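Local structure of N-acyl-D-glutamate deacylase (Bordetella bronchiseptica, 3GIP) at residues P293-T298 against A341-M346; D301-W306 against T441-T446. The protein hydrolyses N-acyl-D-glutamate to D-glutamate and a carboxylic acid, as a zinc-containing member of the amidohydrolase superfamily. All coordinates share one frame; numbering follows the deposited sequence.

How the contacts relate
From the N terminus, the chain leaves strand 287-290, forms the loop with 293-298, and then runs along 301-306 into strand 303-307. It returns through helices 318-325 and 329-336 to strand 339-343, where 341-346 closes contact 1 after 42 intervening residues. Contact 2 closes much later, when 441-446 comes back to 301-306. The two contacts therefore cross along the chain. They share a three-stranded antiparallel sheet in which 339-343 lies between 287-290 and 303-307, and Ile342 N is 2.8 Å from Arg303 O. Contact 1 ties the loop after 287-290 to the central strand; contact 2 ties an outer strand to the loop between 428-431 and 452-457.

Contact 1 (P293-T298 against A341-M346); sequences PERAET and AIYFAM. With FMT (formic acid), chain E.
The Tyr343 ring carries Arg295 NH1 over one face, 3.2 Å above its plane and over its centre. The guanidinium does not lie flat on the ring. The two planes are 74° apart, and the guanidinium turns an edge to the phenol, with Tyr343 CG near its plane. This is a T-shaped cation-pi contact, with Arg295 CZ 4.4 Å from the ring centroid and almost on the ring normal. The aliphatic part joins in: Arg295 CD sits 3.6 Å from Tyr343 CE1.

A formate, probably from the crystallisation liquor, also lies at the guanidinium edge. Arg295 NH1 donates to its O1 at 2.7 Å, and Arg295 NH2 donates to its O2 at 2.9 Å. Both bonds are nearly straight, so the carboxylate is gripped by a two-pronged pair. Ser287 OG holds the formate as well.

Tyr343 is in strand 339-343, the middle strand of a three-stranded antiparallel sheet. Arg295 ends a short 3-10 segment in the loop between the two outer strands. Its side chain lies about 9 Å from the zinc ion of this amidohydrolase. A carboxylate bound here is consistent with Arg295 receiving one of the two carboxylates of an N-acyl-D-glutamate substrate, though which one is not settled by the formate.

The arginine chain is fully extended from CG to NE, which carries the guanidinium across from the loop to the ring. The phenol is fixed at its far end, where Tyr343 OH is hydrogen-bonded to Ile290 O and Ile292 N. On the loop side, Arg295 O accepts from both Thr298 N and Thr298 OG1, the latter at 3.2 Å. These two donors come from the same face of the carbonyl plane and close the turn behind the arginine.

Contact 2 (D301-W306 against T441-T446); sequences DIRITW and TWDEPT
Arg303 and Trp442 mark the closest backbone approach, with CA atoms 10.0 Å apart, so side chains and water must bridge the gap. Arg303 is in strand 303-307, while 441-446 has no regular helix or strand. The latter folds back on itself: Thr441 N bonds to Glu444 O, and Glu444 N donates to Thr441 OG1 at 3.0 Å.

Arg303 NH1 does all the direct touching. It meets Trp442 CB at 3.6 Å, and the guanidinium and indole planes are close to perpendicular (85°). Asp443 OD1 is 3.7 Å from Arg303 NH1, a long salt bridge, and both partners lie oblique to the guanidinium. The arginine has CG anti to the backbone N (chi1 -171°) and bends at chi3, which turns the guanidinium toward these two residues.

Two waters near the guanidinium plane fill out the link. Water 1 accepts from Arg303 NH1 and donates to Asp443 OD1 at 2.7 Å. Water 2 accepts from the same nitrogen and donates to Trp442 O at 3.0 Å. Arg303 NH1 is thus held by two water bridges, one to a carboxylate and one to a backbone carbonyl. Arg303 NH2 bonds to Tyr317 OH.

The indole leads away from the arginine and packs edge-to-face with Phe344 and His374. The contact lies at the surface, where a long salt bridge and two water bridges join the outer strand of the three-stranded antiparallel sheet to a turn stabilised by an ST motif at Thr441.

Contact 1 (P293-T298 against A341-M346)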
ATOM      1  N   PRO A 293      -9.640 -20.354  -9.196  1.00 17.77           N
ATOM      2  CA  PRO A 293     -10.718 -21.233  -9.657  1.00 17.75           C
ATOM      3  C   PRO A 293     -11.664 -21.724  -8.565  1.00 17.86           C
ATOM      4  O   PRO A 293     -12.847 -21.949  -8.820  1.00 18.24           O
ATOM      5  CB  PRO A 293      -9.963 -22.377 -10.329  1.00 19.27           C
ATOM      6  CG  PRO A 293      -8.752 -21.692 -10.874  1.00 19.41           C
ATOM      7  CD  PRO A 293      -8.338 -20.812  -9.712  1.00 18.35           C
ATOM      8  N   GLU A 294     -11.145 -21.883  -7.351  1.00 18.12           N
ATOM      9  CA  GLU A 294     -11.961 -22.358  -6.242  1.00 20.01           C
ATOM     10  C   GLU A 294     -13.073 -21.384  -5.859  1.00 19.15           C
ATOM     11  O   GLU A 294     -13.968 -21.733  -5.088  1.00 20.04           O
ATOM     12  CB  GLU A 294     -11.083 -22.646  -5.021  1.00 21.94           C
ATOM     13  CG  GLU A 294     -10.026 -23.723  -5.249  1.00 26.27           C
ATOM     14  CD  GLU A 294      -8.687 -23.153  -5.689  1.00 28.25           C
ATOM     15  OE1 GLU A 294      -8.635 -22.452  -6.719  1.00 27.60           O
ATOM     16  OE2 GLU A 294      -7.679 -23.411  -4.997  1.00 33.56           O
ATOM     17  N   ARG A 295     -13.016 -20.168  -6.396  1.00 18.24           N
ATOM     18  CA  ARG A 295     -14.027 -19.149  -6.107  1.00 16.64           C
ATOM     19  C   ARG A 295     -15.064 -19.057  -7.223  1.00 16.67           C
ATOM     20  O   ARG A 295     -16.050 -18.327  -7.106  1.00 17.15           O
ATOM     21  CB  ARG A 295     -13.367 -17.777  -5.935  1.00 15.69           C
ATOM     22  CG  ARG A 295     -12.441 -17.659  -4.736  1.00 14.85           C
ATOM     23  CD  ARG A 295     -11.853 -16.262  -4.661  1.00 15.89           C
ATOM     24  NE  ARG A 295     -10.962 -16.084  -3.518  1.00 16.91           N
ATOM     25  CZ  ARG A 295     -10.381 -14.932  -3.204  1.00 17.61           C
ATOM     26  NH1 ARG A 295     -10.597 -13.855  -3.948  1.00 15.57           N
ATOM     27  NH2 ARG A 295      -9.582 -14.851  -2.146  1.00 17.96           N
ATOM     28  N   ALA A 296     -14.842 -19.806  -8.300  1.00 17.01           N
ATOM     29  CA  ALA A 296     -15.737 -19.788  -9.454  1.00 17.06           C
ATOM     30  C   ALA A 296     -17.212 -19.990  -9.118  1.00 18.12           C
ATOM     31  O   ALA A 296     -18.084 -19.393  -9.755  1.00 18.08           O
ATOM     32  CB  ALA A 296     -15.290 -20.837 -10.469  1.00 17.91           C
ATOM     33  N   GLU A 297     -17.495 -20.826  -8.123  1.00 18.73           N
ATOM     34  CA  GLU A 297     -18.875 -21.096  -7.739  1.00 20.35           C
ATOM     35  C   GLU A 297     -19.257 -20.527  -6.374  1.00 21.91           C
ATOM     36  O   GLU A 297     -20.292 -20.897  -5.817  1.00 25.36           O
ATOM     37  CB  GLU A 297     -19.140 -22.605  -7.735  1.00 20.89           C
ATOM     38  CG  GLU A 297     -19.008 -23.301  -9.088  1.00 22.96           C
ATOM     39  CD  GLU A 297     -19.953 -22.750 -10.142  1.00 23.68           C
ATOM     40  OE1 GLU A 297     -21.024 -22.219  -9.778  1.00 26.12           O
ATOM     41  OE2 GLU A 297     -19.630 -22.865 -11.342  1.00 24.10           O
ATOM     42  N   THR A 298     -18.433 -19.639  -5.828  1.00 20.35           N
ATOM     43  CA  THR A 298     -18.743 -19.051  -4.526  1.00 20.08           C
ATOM     44  C   THR A 298     -18.948 -17.541  -4.604  1.00 19.22           C
ATOM     45  O   THR A 298     -19.587 -16.953  -3.734  1.00 19.79           O
ATOM     46  CB  THR A 298     -17.641 -19.352  -3.480  1.00 20.31           C
ATOM     47  OG1 THR A 298     -16.395 -18.798  -3.911  1.00 21.00           O
ATOM     48  CG2 THR A 298     -17.486 -20.856  -3.285  1.00 22.43           C
ATOM     49  N   ALA A 341      -8.312 -11.142 -11.304  1.00 13.42           N
ATOM     50  CA  ALA A 341      -9.726 -10.789 -11.305  1.00 12.97           C
ATOM     51  C   ALA A 341     -10.103  -9.857 -10.170  1.00 12.95           C
ATOM     52  O   ALA A 341      -9.332  -9.647  -9.231  1.00 16.13           O
ATOM     53  CB  ALA A 341     -10.572 -12.055 -11.213  1.00 12.90           C
ATOM     54  N   ILE A 342     -11.302  -9.294 -10.282  1.00 12.27           N
ATOM     55  CA  ILE A 342     -11.859  -8.427  -9.260  1.00 11.97           C
ATOM     56  C   ILE A 342     -12.992  -9.241  -8.654  1.00 12.24           C
ATOM     57  O   ILE A 342     -13.764  -9.887  -9.372  1.00 12.93           O
ATOM     58  CB  ILE A 342     -12.425  -7.115  -9.852  1.00 12.91           C
ATOM     59  CG1 ILE A 342     -11.274  -6.235 -10.345  1.00 12.81           C
ATOM     60  CG2 ILE A 342     -13.256  -6.376  -8.796  1.00 11.91           C
ATOM     61  CD1 ILE A 342     -11.711  -5.014 -11.118  1.00 15.27           C
ATOM     62  N   TYR A 343     -13.067  -9.221  -7.329  1.00 12.78           N
ATOM     63  CA  TYR A 343     -14.074  -9.960  -6.585  1.00 11.94           C
ATOM     64  C   TYR A 343     -14.957  -8.971  -5.834  1.00 13.38           C
ATOM     65  O   TYR A 343     -14.529  -8.366  -4.856  1.00 12.67           O
ATOM     66  CB  TYR A 343     -13.386 -10.899  -5.589  1.00 12.48           C
ATOM     67  CG  TYR A 343     -12.431 -11.869  -6.243  1.00 12.29           C
ATOM     68  CD1 TYR A 343     -12.887 -13.068  -6.789  1.00 12.65           C
ATOM     69  CD2 TYR A 343     -11.068 -11.579  -6.331  1.00 13.94           C
ATOM     70  CE1 TYR A 343     -12.010 -13.958  -7.404  1.00 14.22           C
ATOM     71  CE2 TYR A 343     -10.182 -12.464  -6.949  1.00 13.43           C
ATOM     72  CZ  TYR A 343     -10.659 -13.648  -7.478  1.00 13.97           C
ATOM     73  OH  TYR A 343      -9.783 -14.533  -8.069  1.00 14.36           O
ATOM     74  N   PHE A 344     -16.186  -8.806  -6.309  1.00 13.53           N
ATOM     75  CA  PHE A 344     -17.141  -7.888  -5.691  1.00 12.76           C
ATOM     76  C   PHE A 344     -17.801  -8.648  -4.552  1.00 14.01           C
ATOM     77  O   PHE A 344     -18.878  -9.217  -4.716  1.00 14.13           O
ATOM     78  CB  PHE A 344     -18.159  -7.457  -6.749  1.00 11.61           C
ATOM     79  CG  PHE A 344     -17.540  -6.707  -7.893  1.00 11.44           C
ATOM     80  CD1 PHE A 344     -17.146  -5.378  -7.733  1.00 11.54           C
ATOM     81  CD2 PHE A 344     -17.301  -7.335  -9.114  1.00 12.37           C
ATOM     82  CE1 PHE A 344     -16.527  -4.687  -8.767  1.00 11.12           C
ATOM     83  CE2 PHE A 344     -16.680  -6.651 -10.157  1.00 12.38           C
ATOM     84  CZ  PHE A 344     -16.292  -5.324  -9.983  1.00 11.48           C
ATOM     85  N   ALA A 345     -17.157  -8.641  -3.387  1.00 14.05           N
ATOM     86  CA  ALA A 345     -17.661  -9.419  -2.263  1.00 14.65           C
ATOM     87  C   ALA A 345     -17.756  -8.763  -0.895  1.00 13.20           C
ATOM     88  O   ALA A 345     -17.996  -9.456   0.091  1.00 14.34           O
ATOM     89  CB  ALA A 345     -16.833 -10.701  -2.145  1.00 17.76           C
ATOM     90  N   MET A 346     -17.575  -7.449  -0.815  1.00 13.25           N
ATOM     91  CA  MET A 346     -17.651  -6.785   0.480  1.00 12.62           C
ATOM     92  C   MET A 346     -18.826  -5.821   0.596  1.00 13.64           C
ATOM     93  O   MET A 346     -19.460  -5.471  -0.398  1.00 13.57           O
ATOM     94  CB  MET A 346     -16.346  -6.032   0.771  1.00 13.86           C
ATOM     95  CG  MET A 346     -15.109  -6.924   0.908  1.00 13.67           C
ATOM     96  SD  MET A 346     -14.146  -7.095  -0.614  1.00 14.09           S
ATOM     97  CE  MET A 346     -13.188  -5.579  -0.571  1.00 13.68           C
TER
HETATM   98  C   FMT E 483      -8.849 -11.286  -2.198  1.00 18.71           C
HETATM   99  O1  FMT E 483      -9.676 -11.431  -3.064  1.00 17.66           O
HETATM  100  O2  FMT E 483      -8.229 -12.357  -1.689  1.00 18.55           O

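Contact 2 (D301-W306 against T441-T446)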
ATOM      1  N   ASP A 301     -20.044 -12.570 -10.512  1.00 12.91           N
ATOM      2  CA  ASP A 301     -19.447 -11.419 -11.176  1.00 12.73           C
ATOM      3  C   ASP A 301     -17.929 -11.308 -11.098  1.00 12.82           C
ATOM      4  O   ASP A 301     -17.380 -10.206 -11.093  1.00 12.12           O
ATOM      5  CB  ASP A 301     -20.094 -10.117 -10.684  1.00 12.60           C
ATOM      6  CG  ASP A 301     -21.467  -9.884 -11.304  1.00 14.44           C
ATOM      7  OD1 ASP A 301     -21.892 -10.724 -12.117  1.00 14.00           O
ATOM      8  OD2 ASP A 301     -22.119  -8.866 -10.985  1.00 15.98           O
ATOM      9  N   ILE A 302     -17.247 -12.448 -11.041  1.00 13.34           N
ATOM     10  CA  ILE A 302     -15.791 -12.422 -11.038  1.00 13.51           C
ATOM     11  C   ILE A 302     -15.446 -11.795 -12.389  1.00 12.73           C
ATOM     12  O   ILE A 302     -15.876 -12.283 -13.436  1.00 13.54           O
ATOM     13  CB  ILE A 302     -15.210 -13.852 -10.927  1.00 14.07           C
ATOM     14  CG1 ILE A 302     -15.446 -14.383  -9.510  1.00 13.42           C
ATOM     15  CG2 ILE A 302     -13.714 -13.845 -11.253  1.00 13.50           C
ATOM     16  CD1 ILE A 302     -15.102 -15.863  -9.338  1.00 12.44           C
ATOM     17  N   ARG A 303     -14.695 -10.697 -12.365  1.00 13.56           N
ATOM     18  CA  ARG A 303     -14.346  -9.991 -13.592  1.00 12.57           C
ATOM     19  C   ARG A 303     -12.841 -10.026 -13.823  1.00 13.09           C
ATOM     20  O   ARG A 303     -12.062  -9.642 -12.959  1.00 12.80           O
ATOM     21  CB  ARG A 303     -14.848  -8.539 -13.521  1.00 14.02           C
ATOM     22  CG  ARG A 303     -14.717  -7.785 -14.832  1.00 15.95           C
ATOM     23  CD  ARG A 303     -15.125  -6.324 -14.706  1.00 15.82           C
ATOM     24  NE  ARG A 303     -16.572  -6.123 -14.745  1.00 15.97           N
ATOM     25  CZ  ARG A 303     -17.146  -4.925 -14.660  1.00 18.33           C
ATOM     26  NH1 ARG A 303     -16.388  -3.844 -14.528  1.00 18.27           N
ATOM     27  NH2 ARG A 303     -18.468  -4.799 -14.724  1.00 14.89           N
ATOM     28  N   ILE A 304     -12.445 -10.485 -15.004  1.00 11.44           N
ATOM     29  CA  ILE A 304     -11.032 -10.613 -15.343  1.00 12.35           C
ATOM     30  C   ILE A 304     -10.296  -9.281 -15.474  1.00 12.20           C
ATOM     31  O   ILE A 304     -10.790  -8.338 -16.088  1.00 12.71           O
ATOM     32  CB  ILE A 304     -10.880 -11.429 -16.651  1.00 12.70           C
ATOM     33  CG1 ILE A 304     -11.624 -12.766 -16.510  1.00 12.19           C
ATOM     34  CG2 ILE A 304      -9.408 -11.669 -16.964  1.00 12.65           C
ATOM     35  CD1 ILE A 304     -11.214 -13.597 -15.292  1.00 13.38           C
ATOM     36  N   THR A 305      -9.108  -9.211 -14.877  1.00 12.13           N
ATOM     37  CA  THR A 305      -8.278  -8.009 -14.934  1.00 12.05           C
ATOM     38  C   THR A 305      -7.123  -8.205 -15.915  1.00 13.34           C
ATOM     39  O   THR A 305      -6.557  -7.239 -16.432  1.00 14.58           O
ATOM     40  CB  THR A 305      -7.703  -7.665 -13.550  1.00 13.07           C
ATOM     41  OG1 THR A 305      -7.077  -8.824 -12.989  1.00 11.32           O
ATOM     42  CG2 THR A 305      -8.812  -7.199 -12.619  1.00 12.60           C
ATOM     43  N   TRP A 306      -6.774  -9.466 -16.150  1.00 12.09           N
ATOM     44  CA  TRP A 306      -5.712  -9.833 -17.088  1.00 13.68           C
ATOM     45  C   TRP A 306      -5.683 -11.348 -17.227  1.00 12.75           C
ATOM     46  O   TRP A 306      -6.152 -12.057 -16.350  1.00 13.55           O
ATOM     47  CB  TRP A 306      -4.331  -9.347 -16.612  1.00 14.81           C
ATOM     48  CG  TRP A 306      -3.840  -9.965 -15.325  1.00 15.18           C
ATOM     49  CD1 TRP A 306      -4.125  -9.546 -14.059  1.00 13.10           C
ATOM     50  CD2 TRP A 306      -2.989 -11.116 -15.181  1.00 14.73           C
ATOM     51  NE1 TRP A 306      -3.509 -10.358 -13.136  1.00 14.23           N
ATOM     52  CE2 TRP A 306      -2.805 -11.329 -13.797  1.00 14.11           C
ATOM     53  CE3 TRP A 306      -2.366 -11.987 -16.089  1.00 15.10           C
ATOM     54  CZ2 TRP A 306      -2.022 -12.376 -13.294  1.00 15.87           C
ATOM     55  CZ3 TRP A 306      -1.587 -13.030 -15.587  1.00 15.59           C
ATOM     56  CH2 TRP A 306      -1.423 -13.213 -14.202  1.00 15.80           C
ATOM     57  N   THR A 441     -12.959   4.551 -12.647  1.00 15.45           N
ATOM     58  CA  THR A 441     -14.132   3.710 -12.474  1.00 16.14           C
ATOM     59  C   THR A 441     -13.800   2.273 -12.848  1.00 15.74           C
ATOM     60  O   THR A 441     -12.710   1.984 -13.344  1.00 16.26           O
ATOM     61  CB  THR A 441     -15.284   4.192 -13.367  1.00 16.12           C
ATOM     62  OG1 THR A 441     -14.865   4.147 -14.736  1.00 17.52           O
ATOM     63  CG2 THR A 441     -15.681   5.618 -13.004  1.00 17.62           C
ATOM     64  N   TRP A 442     -14.739   1.366 -12.610  1.00 16.45           N
ATOM     65  CA  TRP A 442     -14.507  -0.029 -12.942  1.00 16.70           C
ATOM     66  C   TRP A 442     -14.241  -0.170 -14.443  1.00 16.18           C
ATOM     67  O   TRP A 442     -13.355  -0.918 -14.849  1.00 16.92           O
ATOM     68  CB  TRP A 442     -15.712  -0.886 -12.531  1.00 17.43           C
ATOM     69  CG  TRP A 442     -16.089  -0.723 -11.081  1.00 15.64           C
ATOM     70  CD1 TRP A 442     -17.158  -0.031 -10.585  1.00 16.18           C
ATOM     71  CD2 TRP A 442     -15.375  -1.228  -9.944  1.00 15.46           C
ATOM     72  NE1 TRP A 442     -17.155  -0.074  -9.211  1.00 16.26           N
ATOM     73  CE2 TRP A 442     -16.071  -0.801  -8.790  1.00 14.96           C
ATOM     74  CE3 TRP A 442     -14.215  -1.999  -9.786  1.00 14.69           C
ATOM     75  CZ2 TRP A 442     -15.646  -1.118  -7.496  1.00 15.37           C
ATOM     76  CZ3 TRP A 442     -13.790  -2.314  -8.496  1.00 14.24           C
ATOM     77  CH2 TRP A 442     -14.506  -1.872  -7.369  1.00 14.69           C
ATOM     78  N   ASP A 443     -14.994   0.558 -15.267  1.00 17.01           N
ATOM     79  CA  ASP A 443     -14.810   0.482 -16.718  1.00 18.00           C
ATOM     80  C   ASP A 443     -13.599   1.263 -17.217  1.00 18.57           C
ATOM     81  O   ASP A 443     -12.976   0.880 -18.207  1.00 19.62           O
ATOM     82  CB  ASP A 443     -16.049   0.988 -17.459  1.00 20.00           C
ATOM     83  CG  ASP A 443     -17.267   0.127 -17.217  1.00 21.87           C
ATOM     84  OD1 ASP A 443     -17.106  -1.063 -16.874  1.00 20.93           O
ATOM     85  OD2 ASP A 443     -18.389   0.645 -17.391  1.00 23.45           O
ATOM     86  N   GLU A 444     -13.291   2.370 -16.546  1.00 17.63           N
ATOM     87  CA  GLU A 444     -12.151   3.208 -16.912  1.00 16.58           C
ATOM     88  C   GLU A 444     -11.328   3.426 -15.650  1.00 15.95           C
ATOM     89  O   GLU A 444     -11.308   4.519 -15.081  1.00 16.22           O
ATOM     90  CB  GLU A 444     -12.638   4.547 -17.470  1.00 17.53           C
ATOM     91  CG  GLU A 444     -13.352   4.425 -18.808  1.00 20.96           C
ATOM     92  CD  GLU A 444     -13.855   5.757 -19.323  1.00 23.90           C
ATOM     93  OE1 GLU A 444     -14.901   6.231 -18.836  1.00 27.48           O
ATOM     94  OE2 GLU A 444     -13.193   6.340 -20.208  1.00 28.55           O
ATOM     95  N   PRO A 445     -10.615   2.380 -15.215  1.00 16.11           N
ATOM     96  CA  PRO A 445      -9.781   2.399 -14.011  1.00 15.62           C
ATOM     97  C   PRO A 445      -8.523   3.258 -13.998  1.00 15.88           C
ATOM     98  O   PRO A 445      -7.863   3.354 -12.964  1.00 15.00           O
ATOM     99  CB  PRO A 445      -9.469   0.924 -13.802  1.00 16.21           C
ATOM    100  CG  PRO A 445      -9.333   0.431 -15.203  1.00 14.82           C
ATOM    101  CD  PRO A 445     -10.520   1.073 -15.890  1.00 15.43           C
ATOM    102  N   THR A 446      -8.181   3.890 -15.116  1.00 16.80           N
ATOM    103  CA  THR A 446      -6.974   4.709 -15.126  1.00 15.73           C
ATOM    104  C   THR A 446      -7.228   6.207 -15.207  1.00 15.70           C
ATOM    105  O   THR A 446      -6.291   6.989 -15.378  1.00 17.41           O
ATOM    106  CB  THR A 446      -6.023   4.310 -16.278  1.00 17.04           C
ATOM    107  OG1 THR A 446      -6.624   4.632 -17.536  1.00 19.20           O
ATOM    108  CG2 THR A 446      -5.709   2.826 -16.217  1.00 18.86           C
TER
HETATM  109  O   HOH W   1     -18.518  -1.829 -14.693  1.00 15.13           O
HETATM  110  O   HOH W   2     -13.371  -3.861 -14.558  1.00 25.00           O